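Local coordinates for enoyl-[acyl-carrier-protein] reductase [FMN] (Thermotoga maritima, PDB 5GVJ) that probably catalyses the NADH-dependent reduction of enoyl-[acyl-carrier-protein] in bacterial fatty acid synthesis, with FMN as its cofactor, at residues I13-L18 against D296-F301; A120-A125 against S160-I165; G140-G145 against E149-V154; P206-K211 against S274-Q279. The protein carries 1 engineered substitution. All coordinates share one frame; numbering follows the deposited sequence.

Contact 1. Residues I13-L18 against D296-F301; sequences IEHPIL and DILKEF
Leu-298 spreads its two methyl groups over two residues of the 13-18 segment, one aromatic and one aliphatic. CD2 comes up to the His-15 ring beside ND1, 3.4 Å away, and lies 3.5 Å from CE1 of the same ring; the methyl meets the imidazole obliquely, and the two side chains cross at about a right angle. The other methyl, Leu-298 CD1, touches Ile-17 CD1 at 3.6 Å. The chi2 of Leu-298, 33°, falls short of a staggered value, with the two methyls split between the two partners. Ile-17 is the more relaxed partner. Its CG1 stands beside the backbone N (chi1 -62°) and chi2 is extended, which carries CD1 straight out to the helix, where it also reaches Ile-297 CG2 at 3.8 Å. A slender branched chain suits this position, since a single terminal methyl serves two neighbours in successive positions of the helix. Glu-14 CG sits over the rim of one face of the His-15 ring. Between His-15 and Ile-17, Pro-16 is the centre of an inverse gamma turn, closed by a weak bond from Ile-17 N to His-15 O. The contact thus lays the C-terminal helix 290-309 against the outside of the first strand of a TIM-barrel fold. Strand 17-18 runs parallel to strand 189-191, while Met-179 of helix 176-185 touches both Pro-16 and Ile-297.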
loop_
_atom_site.group_PDB
_atom_site.type_symbol
_atom_site.label_atom_id
_atom_site.label_comp_id
_atom_site.label_asym_id
_atom_site.label_seq_id
_atom_site.Cartn_x
_atom_site.Cartn_y
_atom_site.Cartn_z
ATOM N N ILE A 13 -26.053 5.507 -4.759
ATOM C CA ILE A 13 -25.959 5.434 -3.309
ATOM C C ILE A 13 -25.445 6.772 -2.798
ATOM O O ILE A 13 -24.959 7.614 -3.555
ATOM C CB ILE A 13 -25.049 4.289 -2.835
ATOM C CG1 ILE A 13 -23.627 4.483 -3.391
ATOM C CG2 ILE A 13 -25.604 2.958 -3.276
ATOM C CD1 ILE A 13 -22.702 3.323 -3.086
ATOM N N GLU A 14 -25.537 6.938 -1.484
ATOM C CA GLU A 14 -25.199 8.201 -0.852
ATOM C C GLU A 14 -23.699 8.316 -0.597
ATOM O O GLU A 14 -23.129 9.404 -0.737
ATOM C CB GLU A 14 -25.989 8.332 0.453
ATOM C CG GLU A 14 -25.805 9.630 1.195
ATOM C CD GLU A 14 -26.663 9.719 2.453
ATOM O OE1 GLU A 14 -27.293 8.704 2.834
ATOM O OE2 GLU A 14 -26.705 10.811 3.057
ATOM N N HIS A 15 -23.041 7.217 -0.212
ATOM C CA HIS A 15 -21.648 7.322 0.191
ATOM C C HIS A 15 -20.780 6.408 -0.665
ATOM O O HIS A 15 -21.202 5.304 -1.010
ATOM C CB HIS A 15 -21.431 6.949 1.671
ATOM C CG HIS A 15 -22.393 7.599 2.613
ATOM N ND1 HIS A 15 -22.461 8.964 2.779
ATOM C CD2 HIS A 15 -23.325 7.068 3.442
ATOM C CE1 HIS A 15 -23.399 9.249 3.668
ATOM N NE2 HIS A 15 -23.935 8.117 4.086
ATOM N N PRO A 16 -19.547 6.832 -0.995
ATOM C CA PRO A 16 -18.667 6.034 -1.871
ATOM C C PRO A 16 -17.922 4.947 -1.099
ATOM O O PRO A 16 -16.690 4.878 -1.106
ATOM C CB PRO A 16 -17.720 7.105 -2.427
ATOM C CG PRO A 16 -17.545 8.035 -1.212
ATOM C CD PRO A 16 -18.931 8.107 -0.596
ATOM N N ILE A 17 -18.680 4.100 -0.407
ATOM C CA ILE A 17 -18.149 3.140 0.552
ATOM C C ILE A 17 -18.827 1.798 0.315
ATOM O O ILE A 17 -20.059 1.712 0.364
ATOM C CB ILE A 17 -18.368 3.622 1.997
ATOM C CG1 ILE A 17 -17.618 4.947 2.224
ATOM C CG2 ILE A 17 -17.916 2.566 2.994
ATOM C CD1 ILE A 17 -17.894 5.591 3.600
ATOM N N LEU A 18 -18.035 0.759 0.025
ATOM C CA LEU A 18 -18.546 -0.600 -0.119
ATOM C C LEU A 18 -18.031 -1.470 1.019
ATOM O O LEU A 18 -16.933 -1.248 1.529
ATOM C CB LEU A 18 -18.124 -1.257 -1.450
ATOM C CG LEU A 18 -18.087 -0.567 -2.813
ATOM C CD1 LEU A 18 -17.998 -1.621 -3.937
ATOM C CD2 LEU A 18 -19.207 0.409 -3.047
ATOM N N ASP A 296 -17.705 8.294 10.959
ATOM C CA ASP A 296 -16.312 8.607 11.280
ATOM C C ASP A 296 -15.450 8.671 10.019
ATOM O O ASP A 296 -14.525 9.494 9.936
ATOM C CB ASP A 296 -15.747 7.569 12.247
ATOM C CG ASP A 296 -16.463 7.556 13.588
ATOM O OD1 ASP A 296 -17.109 8.566 13.962
ATOM O OD2 ASP A 296 -16.360 6.518 14.269
ATOM N N ILE A 297 -15.709 7.782 9.048
ATOM C CA ILE A 297 -14.973 7.824 7.777
ATOM C C ILE A 297 -15.125 9.191 7.130
ATOM O O ILE A 297 -14.145 9.829 6.727
ATOM C CB ILE A 297 -15.461 6.732 6.806
ATOM C CG1 ILE A 297 -15.231 5.307 7.309
ATOM C CG2 ILE A 297 -14.835 6.928 5.419
ATOM C CD1 ILE A 297 -14.044 5.145 8.139
ATOM N N LEU A 298 -16.371 9.635 6.982
ATOM C CA LEU A 298 -16.652 10.874 6.268
ATOM C C LEU A 298 -16.042 12.070 6.981
ATOM O O LEU A 298 -15.497 12.980 6.341
ATOM C CB LEU A 298 -18.168 11.038 6.115
ATOM C CG LEU A 298 -18.857 10.407 4.896
ATOM C CD1 LEU A 298 -18.202 9.125 4.441
ATOM C CD2 LEU A 298 -20.345 10.158 5.165
ATOM N N LYS A 299 -16.120 12.086 8.309
ATOM C CA LYS A 299 -15.571 13.202 9.068
ATOM C C LYS A 299 -14.062 13.271 8.902
ATOM O O LYS A 299 -13.499 14.337 8.640
ATOM C CB LYS A 299 -15.945 13.059 10.548
ATOM C CG LYS A 299 -15.455 14.189 11.432
ATOM C CD LYS A 299 -16.080 14.082 12.829
ATOM C CE LYS A 299 -15.600 15.184 13.767
ATOM N NZ LYS A 299 -14.137 15.063 14.048
ATOM N N GLU A 300 -13.391 12.131 9.046
ATOM C CA GLU A 300 -11.942 12.109 8.945
ATOM C C GLU A 300 -11.480 12.350 7.515
ATOM O O GLU A 300 -10.438 12.981 7.305
ATOM C CB GLU A 300 -11.416 10.772 9.471
ATOM C CG GLU A 300 -9.894 10.658 9.459
ATOM C CD GLU A 300 -9.401 9.407 10.170
ATOM O OE1 GLU A 300 -9.300 9.428 11.413
ATOM O OE2 GLU A 300 -9.125 8.398 9.484
ATOM N N PHE A 301 -12.239 11.868 6.523
ATOM C CA PHE A 301 -11.910 12.159 5.130
ATOM C C PHE A 301 -11.854 13.665 4.903
ATOM O O PHE A 301 -10.878 14.189 4.353
ATOM C CB PHE A 301 -12.939 11.505 4.203
ATOM C CG PHE A 301 -12.840 11.961 2.770
ATOM C CD1 PHE A 301 -11.983 11.328 1.884
ATOM C CD2 PHE A 301 -13.597 13.031 2.312
ATOM C CE1 PHE A 301 -11.892 11.748 0.558
ATOM C CE2 PHE A 301 -13.506 13.454 1.004
ATOM C CZ PHE A 301 -12.646 12.818 0.128
#

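Contact 2. Residues A120-A125 against S160-I165; sequences ASDSLA and SRSVNI
Ser-162 OG, at the end of helix 152-162, is surrounded by polar groups: its single proton must be shared between two acceptors, Asp-122 OD1 and Lys-158 O one turn back, while Arg-126 NH1 gives OG a weak bond. The modelled separation of Ser-162 OG and Asp-122 OD1, 2.4 Å, is so short that its exact value is doubtful. Asp-122 directs its CG opposite the backbone N (chi1 -178°), carrying the carboxylate across to the serine, and its OD2 forms a salt bridge with Arg-126. An asparagine here would lose the negative charge and is likely to leave Arg-126 without this salt-bridge mate. The two helices are neighbours on the outer layer of the TIM barrel. Helix 122-130 begins at the N-cap Ser-121, whose OG accepts Leu-124 N at 3.0 Å; serine suits this place because its short hydroxyl can fold back onto the first helical turn. Further along both segments the packing is apolar. Val-163, the first residue to leave the helix, turns CG1 to Ala-125, 4.3 Å from its CB and 3.9 Å from its O, the small alanine allowing this approach. Ile-217 of the second subunit packs on Asp-122.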
loop_
_atom_site.group_PDB
_atom_site.type_symbol
_atom_site.label_atom_id
_atom_site.label_comp_id
_atom_site.label_asym_id
_atom_site.label_seq_id
_atom_site.Cartn_x
_atom_site.Cartn_y
_atom_site.Cartn_z
ATOM N N ALA A 120 -6.532 -7.627 -9.590
ATOM C CA ALA A 120 -5.260 -7.436 -8.908
ATOM C C ALA A 120 -4.174 -7.055 -9.898
ATOM O O ALA A 120 -2.981 -7.071 -9.557
ATOM C CB ALA A 120 -4.879 -8.697 -8.123
ATOM N N SER A 121 -4.555 -6.698 -11.118
ATOM C CA SER A 121 -3.565 -6.364 -12.118
ATOM C C SER A 121 -4.074 -5.228 -12.985
ATOM O O SER A 121 -5.275 -4.985 -13.110
ATOM C CB SER A 121 -3.212 -7.569 -12.995
ATOM O OG SER A 121 -4.334 -7.960 -13.770
ATOM N N ASP A 122 -3.111 -4.549 -13.590
ATOM C CA ASP A 122 -3.383 -3.504 -14.557
ATOM C C ASP A 122 -3.949 -4.083 -15.851
ATOM O O ASP A 122 -4.864 -3.510 -16.457
ATOM C CB ASP A 122 -2.076 -2.761 -14.814
ATOM C CG ASP A 122 -2.241 -1.630 -15.755
ATOM O OD1 ASP A 122 -3.224 -0.877 -15.601
ATOM O OD2 ASP A 122 -1.380 -1.482 -16.648
ATOM N N SER A 123 -3.411 -5.220 -16.292
ATOM C CA SER A 123 -3.859 -5.818 -17.544
ATOM C C SER A 123 -5.302 -6.299 -17.435
ATOM O O SER A 123 -6.113 -6.064 -18.337
ATOM C CB SER A 123 -2.936 -6.972 -17.933
ATOM O OG SER A 123 -2.918 -7.950 -16.906
ATOM N N LEU A 124 -5.646 -6.974 -16.333
ATOM C CA LEU A 124 -7.026 -7.430 -16.182
ATOM C C LEU A 124 -7.986 -6.252 -16.153
ATOM O O LEU A 124 -9.054 -6.301 -16.776
ATOM C CB LEU A 124 -7.188 -8.290 -14.924
ATOM C CG LEU A 124 -8.603 -8.839 -14.705
ATOM C CD1 LEU A 124 -9.072 -9.653 -15.909
ATOM C CD2 LEU A 124 -8.718 -9.676 -13.429
ATOM N N ALA A 125 -7.618 -5.176 -15.452
ATOM C CA ALA A 125 -8.471 -3.990 -15.427
ATOM C C ALA A 125 -8.768 -3.498 -16.836
ATOM O O ALA A 125 -9.926 -3.242 -17.185
ATOM C CB ALA A 125 -7.823 -2.881 -14.596
ATOM N N SER A 160 -5.956 3.205 -12.010
ATOM C CA SER A 160 -6.732 4.401 -12.323
ATOM C C SER A 160 -6.157 5.146 -13.524
ATOM O O SER A 160 -6.908 5.737 -14.308
ATOM C CB SER A 160 -6.822 5.322 -11.105
ATOM O OG SER A 160 -5.543 5.732 -10.656
ATOM N N ARG A 161 -4.840 5.127 -13.694
ATOM C CA ARG A 161 -4.257 5.762 -14.871
ATOM C C ARG A 161 -4.553 4.995 -16.154
ATOM O O ARG A 161 -4.520 5.594 -17.238
ATOM C CB ARG A 161 -2.750 5.907 -14.689
ATOM C CG ARG A 161 -2.378 6.890 -13.605
ATOM C CD ARG A 161 -0.879 7.069 -13.553
ATOM N NE ARG A 161 -0.466 7.841 -12.385
ATOM C CZ ARG A 161 -0.239 9.151 -12.395
ATOM N NH1 ARG A 161 -0.389 9.848 -13.516
ATOM N NH2 ARG A 161 0.153 9.759 -11.286
ATOM N N SER A 162 -4.853 3.696 -16.061
ATOM C CA SER A 162 -5.012 2.860 -17.246
ATOM C C SER A 162 -6.431 2.811 -17.795
ATOM O O SER A 162 -6.598 2.451 -18.963
ATOM C CB SER A 162 -4.589 1.422 -16.957
ATOM O OG SER A 162 -3.224 1.331 -16.627
ATOM N N VAL A 163 -7.455 3.110 -16.989
ATOM C CA VAL A 163 -8.839 3.000 -17.445
ATOM C C VAL A 163 -9.531 4.349 -17.305
ATOM O O VAL A 163 -9.094 5.231 -16.559
ATOM C CB VAL A 163 -9.620 1.915 -16.676
ATOM C CG1 VAL A 163 -8.977 0.554 -16.897
ATOM C CG2 VAL A 163 -9.673 2.253 -15.178
ATOM N N ASN A 164 -10.636 4.506 -18.034
ATOM C CA ASN A 164 -11.484 5.671 -17.841
ATOM C C ASN A 164 -12.673 5.409 -16.920
ATOM O O ASN A 164 -13.246 6.371 -16.397
ATOM C CB ASN A 164 -11.990 6.200 -19.190
ATOM C CG ASN A 164 -10.958 7.042 -19.908
ATOM O OD1 ASN A 164 -10.326 7.904 -19.304
ATOM N ND2 ASN A 164 -10.777 6.794 -21.203
ATOM N N ILE A 165 -13.058 4.150 -16.711
ATOM C CA ILE A 165 -14.172 3.824 -15.814
ATOM C C ILE A 165 -13.709 4.061 -14.381
ATOM O O ILE A 165 -12.496 4.069 -14.130
ATOM C CB ILE A 165 -14.657 2.377 -16.001
ATOM C CG1 ILE A 165 -13.503 1.386 -15.831
ATOM C CG2 ILE A 165 -15.309 2.198 -17.366
ATOM C CD1 ILE A 165 -13.948 -0.063 -15.754
#

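Contact 3. Residues G140-G145 against E149-V154; sequences GMESGG and EVTTFV
Glu-142 OE1 accepts the backbone N-H of Thr-152 at 2.9 Å, and the donor stands above the carboxylate plane, 40° out of it. The same Thr-152 N has a weak second bond to OE2. That oxygen is engaged further: Thr-151 OG1 of the second subunit is bonded to it, and a water that donates to OE2 at 2.7 Å accepts from Phe-153 N. The glutamate folds back to reach this spot, with CG between its backbone N and carbonyl carbon (chi1 44°) and a sharp bend at chi2. A second link is purely backbone, Met-141 N to Val-150 O at 2.9 Å. Gly-140 CA adds a CH...O contact to the same carbonyl, 3.3 Å away. Glycine is needed there, because a side chain would run into Thr-152 OG1, which is itself bonded to Gly-171 O. Gly-140 also opens a type I beta turn, and Gly-140 O accepts from both Ser-143 N and Ser-143 OG. Farther out, Met-141 CG lies alongside Thr-151 CG2 at 4.0 Å, the flexible thioether chain filling in beside the methyl. An alanine in place of Glu-142 would probably leave Thr-152 N and the neighbouring subunit's Thr-151 without their acceptor. Thr-151 is the N-cap of helix 152-162, and the loop holding Gly-144, an FMN-binding residue, runs on from the turn. A carboxylate facing the first N-H groups of a helix would probably be stabilised by its positive end. The bonds of Glu-142 to Thr-152 N and to Thr-151 of the second subunit tie the cofactor loop to the dimer interface.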
loop_
_atom_site.group_PDB
_atom_site.type_symbol
_atom_site.label_atom_id
_atom_site.label_comp_id
_atom_site.label_asym_id
_atom_site.label_seq_id
_atom_site.Cartn_x
_atom_site.Cartn_y
_atom_site.Cartn_z
ATOM N N GLY A 140 -5.606 -4.471 -3.404
ATOM C CA GLY A 140 -4.227 -4.716 -3.028
ATOM C C GLY A 140 -4.075 -5.932 -2.133
ATOM O O GLY A 140 -5.001 -6.362 -1.432
ATOM N N MET A 141 -2.866 -6.501 -2.166
ATOM C CA MET A 141 -2.565 -7.750 -1.467
ATOM C C MET A 141 -2.508 -7.610 0.053
ATOM O O MET A 141 -2.316 -8.629 0.728
ATOM C CB MET A 141 -1.242 -8.320 -1.977
ATOM C CG MET A 141 -0.087 -7.363 -1.844
ATOM S SD MET A 141 0.832 -7.718 -0.342
ATOM C CE MET A 141 1.635 -9.254 -0.822
ATOM N N GLU A 142 -2.665 -6.410 0.619
ATOM C CA GLU A 142 -2.817 -6.320 2.069
ATOM C C GLU A 142 -4.200 -6.748 2.536
ATOM O O GLU A 142 -4.432 -6.824 3.746
ATOM C CB GLU A 142 -2.553 -4.896 2.577
ATOM C CG GLU A 142 -3.204 -3.774 1.754
ATOM C CD GLU A 142 -2.250 -3.218 0.702
ATOM O OE1 GLU A 142 -1.959 -3.934 -0.277
ATOM O OE2 GLU A 142 -1.769 -2.078 0.877
ATOM N N SER A 143 -5.125 -7.006 1.620
ATOM C CA SER A 143 -6.446 -7.424 2.048
ATOM C C SER A 143 -6.398 -8.868 2.549
ATOM O O SER A 143 -5.413 -9.590 2.361
ATOM C CB SER A 143 -7.453 -7.258 0.911
ATOM O OG SER A 143 -7.080 -8.020 -0.210
ATOM N N GLY A 144 -7.482 -9.281 3.227
ATOM C CA GLY A 144 -7.595 -10.647 3.690
ATOM C C GLY A 144 -8.098 -11.590 2.606
ATOM O O GLY A 144 -8.618 -11.182 1.565
ATOM N N GLY A 145 -7.925 -12.882 2.860
ATOM C CA GLY A 145 -8.400 -13.878 1.924
ATOM C C GLY A 145 -7.456 -14.014 0.746
ATOM O O GLY A 145 -6.281 -13.643 0.808
ATOM N N GLU A 149 -0.593 -9.934 -6.078
ATOM C CA GLU A 149 0.783 -9.636 -5.722
ATOM C C GLU A 149 1.048 -8.158 -5.484
ATOM O O GLU A 149 2.024 -7.827 -4.799
ATOM C CB GLU A 149 1.730 -10.128 -6.823
ATOM C CG GLU A 149 1.286 -11.421 -7.468
ATOM C CD GLU A 149 2.418 -12.126 -8.188
ATOM O OE1 GLU A 149 2.754 -11.707 -9.323
ATOM O OE2 GLU A 149 2.975 -13.089 -7.607
ATOM N N VAL A 150 0.214 -7.268 -6.018
ATOM C CA VAL A 150 0.471 -5.831 -5.973
ATOM C C VAL A 150 -0.215 -5.224 -4.752
ATOM O O VAL A 150 -1.347 -5.597 -4.410
ATOM C CB VAL A 150 -0.007 -5.161 -7.274
ATOM C CG1 VAL A 150 0.472 -3.705 -7.332
ATOM C CG2 VAL A 150 0.496 -5.943 -8.485
ATOM N N THR A 151 0.459 -4.275 -4.101
ATOM C CA THR A 151 -0.138 -3.585 -2.963
ATOM C C THR A 151 -1.086 -2.491 -3.434
ATOM O O THR A 151 -1.040 -2.041 -4.580
ATOM C CB THR A 151 0.922 -2.943 -2.070
ATOM O OG1 THR A 151 1.510 -1.849 -2.781
ATOM C CG2 THR A 151 2.002 -3.957 -1.685
ATOM N N THR A 152 -1.934 -2.039 -2.508
ATOM C CA THR A 152 -2.927 -1.016 -2.834
ATOM C C THR A 152 -2.268 0.266 -3.314
ATOM O O THR A 152 -2.719 0.879 -4.291
ATOM C CB THR A 152 -3.799 -0.735 -1.609
ATOM O OG1 THR A 152 -4.497 -1.926 -1.257
ATOM C CG2 THR A 152 -4.822 0.369 -1.892
ATOM N N PHE A 153 -1.202 0.688 -2.629
ATOM C CA PHE A 153 -0.581 1.970 -2.922
ATOM C C PHE A 153 -0.162 2.054 -4.375
ATOM O O PHE A 153 -0.337 3.092 -5.025
ATOM C CB PHE A 153 0.633 2.173 -2.015
ATOM C CG PHE A 153 0.936 3.598 -1.750
ATOM C CD1 PHE A 153 0.365 4.240 -0.666
ATOM C CD2 PHE A 153 1.759 4.308 -2.600
ATOM C CE1 PHE A 153 0.623 5.571 -0.431
ATOM C CE2 PHE A 153 2.029 5.633 -2.366
ATOM C CZ PHE A 153 1.457 6.267 -1.276
ATOM N N VAL A 154 0.391 0.963 -4.899
ATOM C CA VAL A 154 0.837 0.916 -6.285
ATOM C C VAL A 154 -0.333 0.622 -7.222
ATOM O O VAL A 154 -0.498 1.259 -8.271
ATOM C CB VAL A 154 1.947 -0.142 -6.426
ATOM C CG1 VAL A 154 2.259 -0.397 -7.899
ATOM C CG2 VAL A 154 3.218 0.292 -5.658
HETATM O O HOH W 1 0.143 -0.378 0.008
#

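Contact 4. Residues P206-K211 against S274-Q279; sequences PVYKEK and SFAVGQ. Engineered in segment 274-279: Ala-276 (natural residue Met).
Tyr-208 of helix 206-214 lays its ring across Phe-275 and Val-277, which both lie on the same side of the ring plane. The two belong to loop 274-279 of this TIM-barrel enzyme, which makes an inverse gamma turn centred on Ala-276 and runs past the cofactor site, where Val-277 touches FMN-binding Thr-194. The tight part is aromatic. Phe-275 CD2 lies over one face of the tyrosine ring, 3.5 Å from Tyr-208 CD2; the ring centroids are 5.1 Å apart with planes at 42°, an oblique pair. Tyr-208 gets there because CG is opposite its backbone N (chi1 -152°), sending the ring out from the helix. Val-277 points back toward the tyrosine, and its CG1 meets Tyr-208 CE1 obliquely at 3.8 Å. A long flat side chain suits this place, crossing from helix to loop and still ending in a polar group. Ala-264 of helix 260-265 also touches it. The solvent side is looser: Val-207 and Lys-211 only skirt the loop, the lysine's end leading away. Ala-276, engineered from methionine, has its CB 4.2 Å from Tyr-208 OH, and that hydroxyl donates a weak hydrogen bond to Ala-276 O, 3.2 Å away.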
loop_
_atom_site.group_PDB
_atom_site.type_symbol
_atom_site.label_atom_id
_atom_site.label_comp_id
_atom_site.label_asym_id
_atom_site.label_seq_id
_atom_site.Cartn_x
_atom_site.Cartn_y
_atom_site.Cartn_z
ATOM N N PRO A 206 -18.432 -13.828 17.633
ATOM C CA PRO A 206 -17.755 -12.837 18.490
ATOM C C PRO A 206 -16.245 -13.003 18.563
ATOM O O PRO A 206 -15.526 -12.003 18.682
ATOM C CB PRO A 206 -18.413 -13.062 19.861
ATOM C CG PRO A 206 -19.788 -13.556 19.533
ATOM C CD PRO A 206 -19.609 -14.424 18.299
ATOM N N VAL A 207 -15.741 -14.234 18.475
ATOM C CA VAL A 207 -14.296 -14.460 18.536
ATOM C C VAL A 207 -13.614 -13.856 17.315
ATOM O O VAL A 207 -12.500 -13.315 17.403
ATOM C CB VAL A 207 -14.006 -15.966 18.652
ATOM C CG1 VAL A 207 -12.557 -16.247 18.348
ATOM C CG2 VAL A 207 -14.373 -16.466 20.044
ATOM N N TYR A 208 -14.255 -13.981 16.152
ATOM C CA TYR A 208 -13.742 -13.356 14.937
ATOM C C TYR A 208 -13.563 -11.860 15.149
ATOM O O TYR A 208 -12.507 -11.298 14.838
ATOM C CB TYR A 208 -14.699 -13.635 13.780
ATOM C CG TYR A 208 -14.084 -13.664 12.403
ATOM C CD1 TYR A 208 -13.602 -12.503 11.803
ATOM C CD2 TYR A 208 -14.018 -14.848 11.683
ATOM C CE1 TYR A 208 -13.048 -12.533 10.523
ATOM C CE2 TYR A 208 -13.470 -14.887 10.408
ATOM C CZ TYR A 208 -12.986 -13.726 9.833
ATOM O OH TYR A 208 -12.447 -13.768 8.567
ATOM N N LYS A 209 -14.579 -11.207 15.717
ATOM C CA LYS A 209 -14.494 -9.773 15.983
ATOM C C LYS A 209 -13.378 -9.460 16.977
ATOM O O LYS A 209 -12.602 -8.514 16.782
ATOM C CB LYS A 209 -15.840 -9.261 16.499
ATOM C CG LYS A 209 -16.965 -9.361 15.457
ATOM C CD LYS A 209 -18.278 -8.806 15.992
ATOM C CE LYS A 209 -19.444 -9.055 15.025
ATOM N NZ LYS A 209 -20.691 -8.477 15.580
ATOM N N GLU A 210 -13.273 -10.256 18.042
ATOM C CA GLU A 210 -12.254 -10.004 19.055
ATOM C C GLU A 210 -10.854 -10.153 18.474
ATOM O O GLU A 210 -9.939 -9.412 18.846
ATOM C CB GLU A 210 -12.442 -10.957 20.242
ATOM C CG GLU A 210 -13.734 -10.744 21.039
ATOM C CD GLU A 210 -14.115 -11.950 21.912
ATOM O OE1 GLU A 210 -15.237 -11.948 22.481
ATOM O OE2 GLU A 210 -13.297 -12.898 22.020
ATOM N N LYS A 211 -10.657 -11.124 17.578
ATOM C CA LYS A 211 -9.336 -11.306 16.987
ATOM C C LYS A 211 -8.952 -10.123 16.105
ATOM O O LYS A 211 -7.790 -9.701 16.102
ATOM C CB LYS A 211 -9.281 -12.617 16.199
ATOM C CG LYS A 211 -9.305 -13.839 17.109
ATOM C CD LYS A 211 -8.052 -13.863 17.982
ATOM C CE LYS A 211 -8.333 -14.462 19.365
ATOM N NZ LYS A 211 -7.485 -15.650 19.674
ATOM N N SER A 274 -9.941 -20.584 9.392
ATOM C CA SER A 274 -9.098 -19.676 8.619
ATOM C C SER A 274 -9.673 -18.271 8.755
ATOM O O SER A 274 -10.765 -17.985 8.253
ATOM C CB SER A 274 -9.022 -20.107 7.156
ATOM O OG SER A 274 -8.140 -21.205 7.018
ATOM N N PHE A 275 -8.944 -17.395 9.445
ATOM C CA PHE A 275 -9.445 -16.060 9.761
ATOM C C PHE A 275 -8.930 -15.095 8.696
ATOM O O PHE A 275 -7.905 -14.436 8.869
ATOM C CB PHE A 275 -9.036 -15.664 11.174
ATOM C CG PHE A 275 -9.775 -16.431 12.235
ATOM C CD1 PHE A 275 -9.381 -17.714 12.585
ATOM C CD2 PHE A 275 -10.885 -15.882 12.856
ATOM C CE1 PHE A 275 -10.072 -18.432 13.555
ATOM C CE2 PHE A 275 -11.580 -16.593 13.829
ATOM C CZ PHE A 275 -11.171 -17.868 14.173
ATOM N N ALA A 276 -9.663 -15.024 7.583
ATOM C CA ALA A 276 -9.296 -14.215 6.415
ATOM C C ALA A 276 -9.538 -12.745 6.729
ATOM O O ALA A 276 -10.622 -12.206 6.500
ATOM C CB ALA A 276 -10.101 -14.647 5.195
ATOM N N VAL A 277 -8.521 -12.085 7.273
ATOM C CA VAL A 277 -8.610 -10.665 7.580
ATOM C C VAL A 277 -7.348 -9.988 7.060
ATOM O O VAL A 277 -6.275 -10.596 6.987
ATOM C CB VAL A 277 -8.820 -10.393 9.098
ATOM C CG1 VAL A 277 -9.484 -11.583 9.795
ATOM C CG2 VAL A 277 -7.543 -10.009 9.778
ATOM N N GLY A 278 -7.494 -8.721 6.665
ATOM C CA GLY A 278 -6.411 -7.982 6.057
ATOM C C GLY A 278 -5.564 -7.254 7.078
ATOM O O GLY A 278 -5.844 -7.248 8.276
ATOM N N GLN A 279 -4.497 -6.625 6.573
ATOM C CA GLN A 279 -3.598 -5.892 7.450
ATOM C C GLN A 279 -4.295 -4.716 8.108
ATOM O O GLN A 279 -3.842 -4.251 9.160
ATOM C CB GLN A 279 -2.358 -5.416 6.661
ATOM C CG GLN A 279 -1.464 -6.567 6.199
ATOM C CD GLN A 279 -0.192 -6.087 5.515
ATOM O OE1 GLN A 279 0.000 -4.890 5.314
ATOM N NE2 GLN A 279 0.685 -7.026 5.156
#

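In the fold
From the N terminus, the chain enters contact 1 at 13-18 and returns to it only at 296-301, so this contact closes a loop that holds the other three and joins the first barrel strand to the C-terminal helix. Contact 2 (120-125 with 160-165) encloses contact 3, and both use helix 152-162; they touch where Ala-120 O meets Val-150 CG2. Contact 4 follows in series and joins helix 206-214 to the late loop 274-279. That loop also meets contact 3, where Glu-142 O lies 2.8 Å from Gln-279 N, probably hydrogen-bonded. Contacts 1 and 2 do not touch within the chain, yet Glu-300 pairs with Arg-161 of the second subunit.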